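Local coordinates for protein 5-carboxymethyl-2-hydroxymuconate semialdehyde dehydrogenase (Thermus thermophilus, PDB 2D4E) that probably oxidises 5-carboxymethyl-2-hydroxymuconate semialdehyde to the corresponding acid, using NAD as the electron acceptor, as a member of the aldehyde dehydrogenase family, at residues T170-P175 and A198-F203; F203-L208 and L224-G229. One frame throughout, in Å; residues are numbered along the deposited sequence.

Contact 1: T170-P175 and A198-F203. With NA (sodium ion), chain I; NAD (nicotinamide-adenine-dinucleotide), chain K.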
# COMPACT_ATOMS: atom_id res chain seq x y z
N THR C 170 22.02 -21.75 7.33
CA THR C 170 21.36 -22.51 6.27
C THR C 170 21.52 -24.03 6.25
O THR C 170 22.43 -24.57 6.88
CB THR C 170 21.83 -21.95 4.92
OG1 THR C 170 23.26 -21.87 4.93
CG2 THR C 170 21.27 -20.56 4.71
N PRO C 171 20.64 -24.74 5.51
CA PRO C 171 20.63 -26.20 5.38
C PRO C 171 21.55 -26.75 4.30
O PRO C 171 22.05 -26.01 3.45
CB PRO C 171 19.17 -26.50 5.10
CG PRO C 171 18.79 -25.35 4.22
CD PRO C 171 19.44 -24.15 4.89
N TRP C 172 21.76 -28.07 4.33
CA TRP C 172 22.66 -28.73 3.38
C TRP C 172 22.15 -29.08 1.99
O TRP C 172 22.96 -29.37 1.11
CB TRP C 172 23.22 -30.01 4.01
CG TRP C 172 22.17 -30.97 4.53
CD1 TRP C 172 21.86 -31.20 5.84
CD2 TRP C 172 21.28 -31.79 3.76
NE1 TRP C 172 20.83 -32.12 5.93
CE2 TRP C 172 20.46 -32.49 4.67
CE3 TRP C 172 21.10 -32.00 2.38
CZ2 TRP C 172 19.47 -33.39 4.25
CZ3 TRP C 172 20.12 -32.90 1.96
CH2 TRP C 172 19.31 -33.58 2.90
N ASN C 173 20.84 -29.04 1.76
CA ASN C 173 20.32 -29.45 0.46
C ASN C 173 20.55 -28.50 -0.72
O ASN C 173 20.88 -28.96 -1.81
CB ASN C 173 18.83 -29.82 0.58
CG ASN C 173 17.93 -28.62 0.77
OD1 ASN C 173 18.26 -27.70 1.52
ND2 ASN C 173 16.78 -28.64 0.10
N ALA C 174 20.39 -27.20 -0.50
CA ALA C 174 20.59 -26.22 -1.58
C ALA C 174 21.36 -25.00 -1.06
O ALA C 174 20.82 -23.90 -0.96
CB ALA C 174 19.23 -25.78 -2.14
N PRO C 175 22.66 -25.19 -0.74
CA PRO C 175 23.58 -24.18 -0.22
C PRO C 175 23.56 -22.80 -0.85
O PRO C 175 23.32 -21.81 -0.17
CB PRO C 175 24.95 -24.86 -0.37
CG PRO C 175 24.62 -26.29 -0.16
CD PRO C 175 23.37 -26.46 -0.98
N ALA C 198 25.40 -25.16 6.35
CA ALA C 198 25.31 -26.56 6.77
C ALA C 198 26.66 -27.24 6.61
O ALA C 198 27.33 -27.06 5.59
CB ALA C 198 24.26 -27.28 5.95
N GLU C 199 27.06 -28.02 7.60
CA GLU C 199 28.35 -28.71 7.55
C GLU C 199 28.46 -29.83 6.52
O GLU C 199 29.58 -30.20 6.13
CB GLU C 199 28.74 -29.22 8.95
CG GLU C 199 27.69 -30.08 9.68
CD GLU C 199 26.73 -29.26 10.55
OE1 GLU C 199 26.38 -29.73 11.66
OE2 GLU C 199 26.31 -28.16 10.13
N TRP C 200 27.34 -30.38 6.07
CA TRP C 200 27.37 -31.47 5.09
C TRP C 200 27.63 -31.04 3.64
O TRP C 200 27.77 -31.90 2.76
CB TRP C 200 26.08 -32.30 5.16
CG TRP C 200 26.08 -33.31 6.27
CD1 TRP C 200 27.16 -33.71 7.01
CD2 TRP C 200 24.97 -34.08 6.72
NE1 TRP C 200 26.78 -34.70 7.89
CE2 TRP C 200 25.44 -34.94 7.74
CE3 TRP C 200 23.61 -34.14 6.36
CZ2 TRP C 200 24.61 -35.85 8.40
CZ3 TRP C 200 22.78 -35.05 7.03
CH2 TRP C 200 23.28 -35.89 8.04
N SER C 201 27.71 -29.74 3.38
CA SER C 201 27.97 -29.21 2.03
C SER C 201 28.48 -27.76 2.15
O SER C 201 27.88 -26.82 1.63
CB SER C 201 26.69 -29.24 1.19
OG SER C 201 25.65 -28.51 1.81
N PRO C 202 29.63 -27.58 2.81
CA PRO C 202 30.29 -26.30 3.07
C PRO C 202 30.99 -25.57 1.93
O PRO C 202 31.10 -24.34 1.95
CB PRO C 202 31.27 -26.66 4.16
CG PRO C 202 31.77 -27.99 3.67
CD PRO C 202 30.50 -28.70 3.21
N PHE C 203 31.47 -26.31 0.94
CA PHE C 203 32.23 -25.73 -0.17
C PHE C 203 31.66 -24.53 -0.92
O PHE C 203 32.35 -23.52 -1.09
CB PHE C 203 32.60 -26.83 -1.15
CG PHE C 203 33.38 -27.95 -0.53
CD1 PHE C 203 33.04 -29.27 -0.77
CD2 PHE C 203 34.41 -27.66 0.37
CE1 PHE C 203 33.73 -30.30 -0.13
CE2 PHE C 203 35.09 -28.69 1.01
CZ PHE C 203 34.75 -30.01 0.76
NA NA I . 29.07 -33.09 0.99
PA NAD K . 19.39 -28.54 10.39
O1A NAD K . 20.04 -29.43 11.34
O2A NAD K . 18.36 -27.70 11.02
O5B NAD K . 20.42 -27.52 9.64
C5B NAD K . 20.16 -26.10 9.38
C4B NAD K . 21.30 -25.30 9.97
O4B NAD K . 21.12 -25.42 11.40
C3B NAD K . 22.72 -25.90 9.71
O3B NAD K . 23.59 -24.91 9.13
C2B NAD K . 23.15 -26.36 11.11
O2B NAD K . 24.57 -26.30 11.32
C1B NAD K . 22.36 -25.42 12.00
N9A NAD K . 22.19 -25.94 13.35
C8A NAD K . 21.93 -27.23 13.77
N7A NAD K . 21.84 -27.36 15.11
C5A NAD K . 22.07 -26.06 15.56
C6A NAD K . 22.11 -25.49 16.89
N6A NAD K . 21.93 -26.22 18.00
N1A NAD K . 22.36 -24.13 16.97
C2A NAD K . 22.56 -23.38 15.82
N3A NAD K . 22.53 -23.82 14.56
C4A NAD K . 22.28 -25.17 14.49
O3 NAD K . 18.83 -29.41 9.27
PN NAD K . 19.01 -29.63 7.71
O1N NAD K . 19.27 -31.08 7.55
O2N NAD K . 20.06 -28.72 7.21
O5D NAD K . 17.53 -29.30 7.41
C5D NAD K . 16.76 -29.69 6.30
C4D NAD K . 15.49 -29.06 6.77
O4D NAD K . 15.38 -27.68 6.35
C3D NAD K . 14.20 -29.79 6.42
O3D NAD K . 13.34 -29.98 7.56
C2D NAD K . 13.62 -28.86 5.35
O2D NAD K . 12.18 -29.00 5.27
C1D NAD K . 14.10 -27.51 5.83
N1N NAD K . 14.10 -26.48 4.78
C2N NAD K . 13.07 -25.56 4.92
C3N NAD K . 13.00 -24.57 3.95
C7N NAD K . 11.91 -23.51 3.97
O7N NAD K . 11.90 -22.66 3.10
N7N NAD K . 10.97 -23.53 4.94
C4N NAD K . 13.96 -24.51 2.84
C5N NAD K . 14.96 -25.52 2.83
C6N NAD K . 15.10 -26.53 3.75
O HOH W 1 23.85 -24.21 3.80
O HOH W 2 27.92 -34.70 2.46
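A single water joins Ala198 to Thr170 and Pro171: it accepts from Ala198 N at 3.1 Å, donates to Pro171 O at 2.6 Å, and lies 2.7 Å from Thr170 OG1. Beside this bridge the methyl of Ala198 presses on the peptide between Pro171 and Trp172 and reaches Trp172 CB at 3.5 Å. Further along, Ser201 OG donates to Trp172 O over 2.9 Å, meeting the carbonyl well off its axis with a C=O...OG angle of 112°; the same hydroxyl packs on the ring of Pro175 at the start of helix 175-188. Trp172 CG sits between its own backbone N and carbonyl carbon (chi1 54°), a torsion that carries the indole alongside Trp200 and beside the nicotinamide-side phosphate of NAD. Trp200 brings the CE3 corner of its six-membered ring over one face of Trp172, 3.4 Å above the plane, the two ring systems being inclined at 50°. With Trp172 cut back to an alanine, a gap would probably open beside that phosphate, and Trp200 CE3 would lose the ring face it rests on. Both segments also take hold of the adenosine ribose: NAD O3B donates to Thr170 O at 2.6 Å, and NAD O2B to Glu199 OE2 at 2.8 Å. Trp200 also lies in the type I turn from Ala198 to Ser201, and its carbonyl O binds a sodium ion together with Ser46, Leu47, Asp113 and a water. Two loops that follow neighbouring parallel strands, 166-169 and 193-196, thus build one wall of the cofactor cleft, as expected of the Rossmann-like NAD-binding domain of aldehyde dehydrogenases.

Contact 2: F203-L208 and L224-G229; sequences FTATKL and LVQGFG. With NAD (nicotinamide-adenine-dinucleotide), chain K.
The first turns of helix 203-214 face the end of strand 222-224, with the Thr206 and Leu224 CA atoms 7.4 Å apart; the helix is already regular here, Lys207 N bonding to Phe203 O and Leu208 N to Thr204 O. Leu224 lays its two methyls on the helix. Leu224 CD2 comes within 3.5 Å of Thr206 CA, while Leu224 CD1 meets Ala205 CB at 4.1 Å. This is the packing of a beta-alpha-beta crossover: strand 193-196, helix 203-214 and the adjacent parallel strand 222-224. Two residues on, Gln226 bends at chi2 (-81°) and crosses Thr206 at about a right angle. Its NE2 donates to Thr206 OG1 at 3.1 Å with an N-H...O angle of 158°, the hydroxyl lying in the amide plane. The same NE2 is also bonded to Pro202 O, just before the helix, which gives the amide nitrogen two acceptors; Thr206 OG1 is in turn bonded to Leu28 O, which helps to hold the hydroxyl. Beyond Gln226 the chain turns into the cofactor site, where Gly229 CA approaches NAD O2B to 3.1 Å; a beta carbon on this glycine would run into the adenine at C8A.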
# COMPACT_ATOMS: atom_id res chain seq x y z
N PHE C 203 31.47 -26.31 0.94
CA PHE C 203 32.23 -25.73 -0.17
C PHE C 203 31.66 -24.53 -0.92
O PHE C 203 32.35 -23.52 -1.09
CB PHE C 203 32.60 -26.83 -1.15
CG PHE C 203 33.38 -27.95 -0.53
CD1 PHE C 203 33.04 -29.27 -0.77
CD2 PHE C 203 34.41 -27.66 0.37
CE1 PHE C 203 33.73 -30.30 -0.13
CE2 PHE C 203 35.09 -28.69 1.01
CZ PHE C 203 34.75 -30.01 0.76
N THR C 204 30.43 -24.63 -1.38
CA THR C 204 29.80 -23.55 -2.13
C THR C 204 29.83 -22.20 -1.40
O THR C 204 29.96 -21.15 -2.03
CB THR C 204 28.35 -23.91 -2.48
OG1 THR C 204 28.33 -25.13 -3.24
CG2 THR C 204 27.70 -22.80 -3.28
N ALA C 205 29.70 -22.22 -0.07
CA ALA C 205 29.70 -20.98 0.71
C ALA C 205 31.07 -20.29 0.66
O ALA C 205 31.14 -19.07 0.51
CB ALA C 205 29.31 -21.28 2.16
N THR C 206 32.14 -21.05 0.78
CA THR C 206 33.48 -20.46 0.72
C THR C 206 33.68 -19.87 -0.67
O THR C 206 34.30 -18.82 -0.82
CB THR C 206 34.57 -21.52 1.01
OG1 THR C 206 34.68 -21.71 2.42
CG2 THR C 206 35.91 -21.07 0.44
N LYS C 207 33.13 -20.53 -1.68
CA LYS C 207 33.23 -20.06 -3.06
C LYS C 207 32.46 -18.74 -3.20
O LYS C 207 32.93 -17.79 -3.85
CB LYS C 207 32.66 -21.10 -4.02
CG LYS C 207 32.75 -20.70 -5.49
CD LYS C 207 34.19 -20.52 -5.95
CE LYS C 207 34.24 -20.19 -7.44
NZ LYS C 207 35.64 -20.15 -7.96
N LEU C 208 31.29 -18.68 -2.59
CA LEU C 208 30.45 -17.50 -2.62
C LEU C 208 31.21 -16.34 -1.99
O LEU C 208 31.17 -15.21 -2.50
CB LEU C 208 29.14 -17.75 -1.86
CG LEU C 208 28.19 -16.56 -1.73
CD1 LEU C 208 27.80 -16.05 -3.11
CD2 LEU C 208 26.94 -16.98 -0.93
N LEU C 224 31.94 -15.23 6.80
CA LEU C 224 31.60 -16.64 6.74
C LEU C 224 32.35 -17.45 7.78
O LEU C 224 33.56 -17.29 7.96
CB LEU C 224 31.94 -17.18 5.35
CG LEU C 224 32.09 -18.70 5.24
CD1 LEU C 224 30.75 -19.37 5.50
CD2 LEU C 224 32.62 -19.05 3.86
N VAL C 225 31.62 -18.31 8.48
CA VAL C 225 32.22 -19.18 9.48
C VAL C 225 31.71 -20.60 9.24
O VAL C 225 30.52 -20.87 9.38
CB VAL C 225 31.86 -18.75 10.92
CG1 VAL C 225 32.54 -19.68 11.91
CG2 VAL C 225 32.29 -17.32 11.17
N GLN C 226 32.62 -21.49 8.86
CA GLN C 226 32.27 -22.88 8.60
C GLN C 226 32.28 -23.62 9.93
O GLN C 226 33.01 -23.25 10.85
CB GLN C 226 33.30 -23.52 7.66
CG GLN C 226 33.38 -22.88 6.30
CD GLN C 226 32.28 -23.35 5.36
OE1 GLN C 226 31.32 -23.98 5.79
NE2 GLN C 226 32.43 -23.04 4.08
N GLY C 227 31.46 -24.66 10.05
CA GLY C 227 31.43 -25.40 11.30
C GLY C 227 30.13 -26.09 11.62
O GLY C 227 29.12 -25.90 10.93
N PHE C 228 30.15 -26.89 12.68
CA PHE C 228 28.99 -27.65 13.12
C PHE C 228 27.92 -26.77 13.76
O PHE C 228 28.22 -25.71 14.31
CB PHE C 228 29.44 -28.73 14.11
CG PHE C 228 30.43 -29.70 13.55
CD1 PHE C 228 31.44 -30.23 14.35
CD2 PHE C 228 30.36 -30.10 12.21
CE1 PHE C 228 32.36 -31.15 13.83
CE2 PHE C 228 31.27 -31.01 11.68
CZ PHE C 228 32.27 -31.54 12.49
N GLY C 229 26.68 -27.22 13.68
CA GLY C 229 25.57 -26.47 14.25
C GLY C 229 25.71 -26.20 15.74
O GLY C 229 25.49 -25.07 16.20
PA NAD K . 19.39 -28.54 10.39
O1A NAD K . 20.04 -29.43 11.34
O2A NAD K . 18.36 -27.70 11.02
O5B NAD K . 20.42 -27.52 9.64
C5B NAD K . 20.16 -26.10 9.38
C4B NAD K . 21.30 -25.30 9.97
O4B NAD K . 21.12 -25.42 11.40
C3B NAD K . 22.72 -25.90 9.71
O3B NAD K . 23.59 -24.91 9.13
C2B NAD K . 23.15 -26.36 11.11
O2B NAD K . 24.57 -26.30 11.32
C1B NAD K . 22.36 -25.42 12.00
N9A NAD K . 22.19 -25.94 13.35
C8A NAD K . 21.93 -27.23 13.77
N7A NAD K . 21.84 -27.36 15.11
C5A NAD K . 22.07 -26.06 15.56
C6A NAD K . 22.11 -25.49 16.89
N6A NAD K . 21.93 -26.22 18.00
N1A NAD K . 22.36 -24.13 16.97
C2A NAD K . 22.56 -23.38 15.82
N3A NAD K . 22.53 -23.82 14.56
C4A NAD K . 22.28 -25.17 14.49
O3 NAD K . 18.83 -29.41 9.27
PN NAD K . 19.01 -29.63 7.71
O1N NAD K . 19.27 -31.08 7.55
O2N NAD K . 20.06 -28.72 7.21
O5D NAD K . 17.53 -29.30 7.41
C5D NAD K . 16.76 -29.69 6.30
C4D NAD K . 15.49 -29.06 6.77
O4D NAD K . 15.38 -27.68 6.35
C3D NAD K . 14.20 -29.79 6.42
O3D NAD K . 13.34 -29.98 7.56
C2D NAD K . 13.62 -28.86 5.35
O2D NAD K . 12.18 -29.00 5.27
C1D NAD K . 14.10 -27.51 5.83
N1N NAD K . 14.10 -26.48 4.78
C2N NAD K . 13.07 -25.56 4.92
C3N NAD K . 13.00 -24.57 3.95
C7N NAD K . 11.91 -23.51 3.97
O7N NAD K . 11.90 -22.66 3.10
N7N NAD K . 10.97 -23.53 4.94
C4N NAD K . 13.96 -24.51 2.84
C5N NAD K . 14.96 -25.52 2.83
C6N NAD K . 15.10 -26.53 3.75

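Overall arrangement
Following the chain, strand 166-169 leads into the loop 170-175, and helix 175-188 and strand 193-196 return it to 198-203, where contact 1 closes. Phe203 belongs to both contacts, so contact 2 opens where contact 1 ends and closes after helix 203-214 and strand 222-224, at the loop 224-229. The two loops run in series, neither enclosing nor crossing the other, and their centres lie about 8 Å apart. Glu199 links them through OE1, which is probably hydrogen-bonded to Gly229 N at 3.2 Å. Together they join the loops that follow three neighbouring parallel strands of the five-stranded sheet, with helix 203-214 packed beside them, where those loops meet the adenosine ribose and phosphates of NAD.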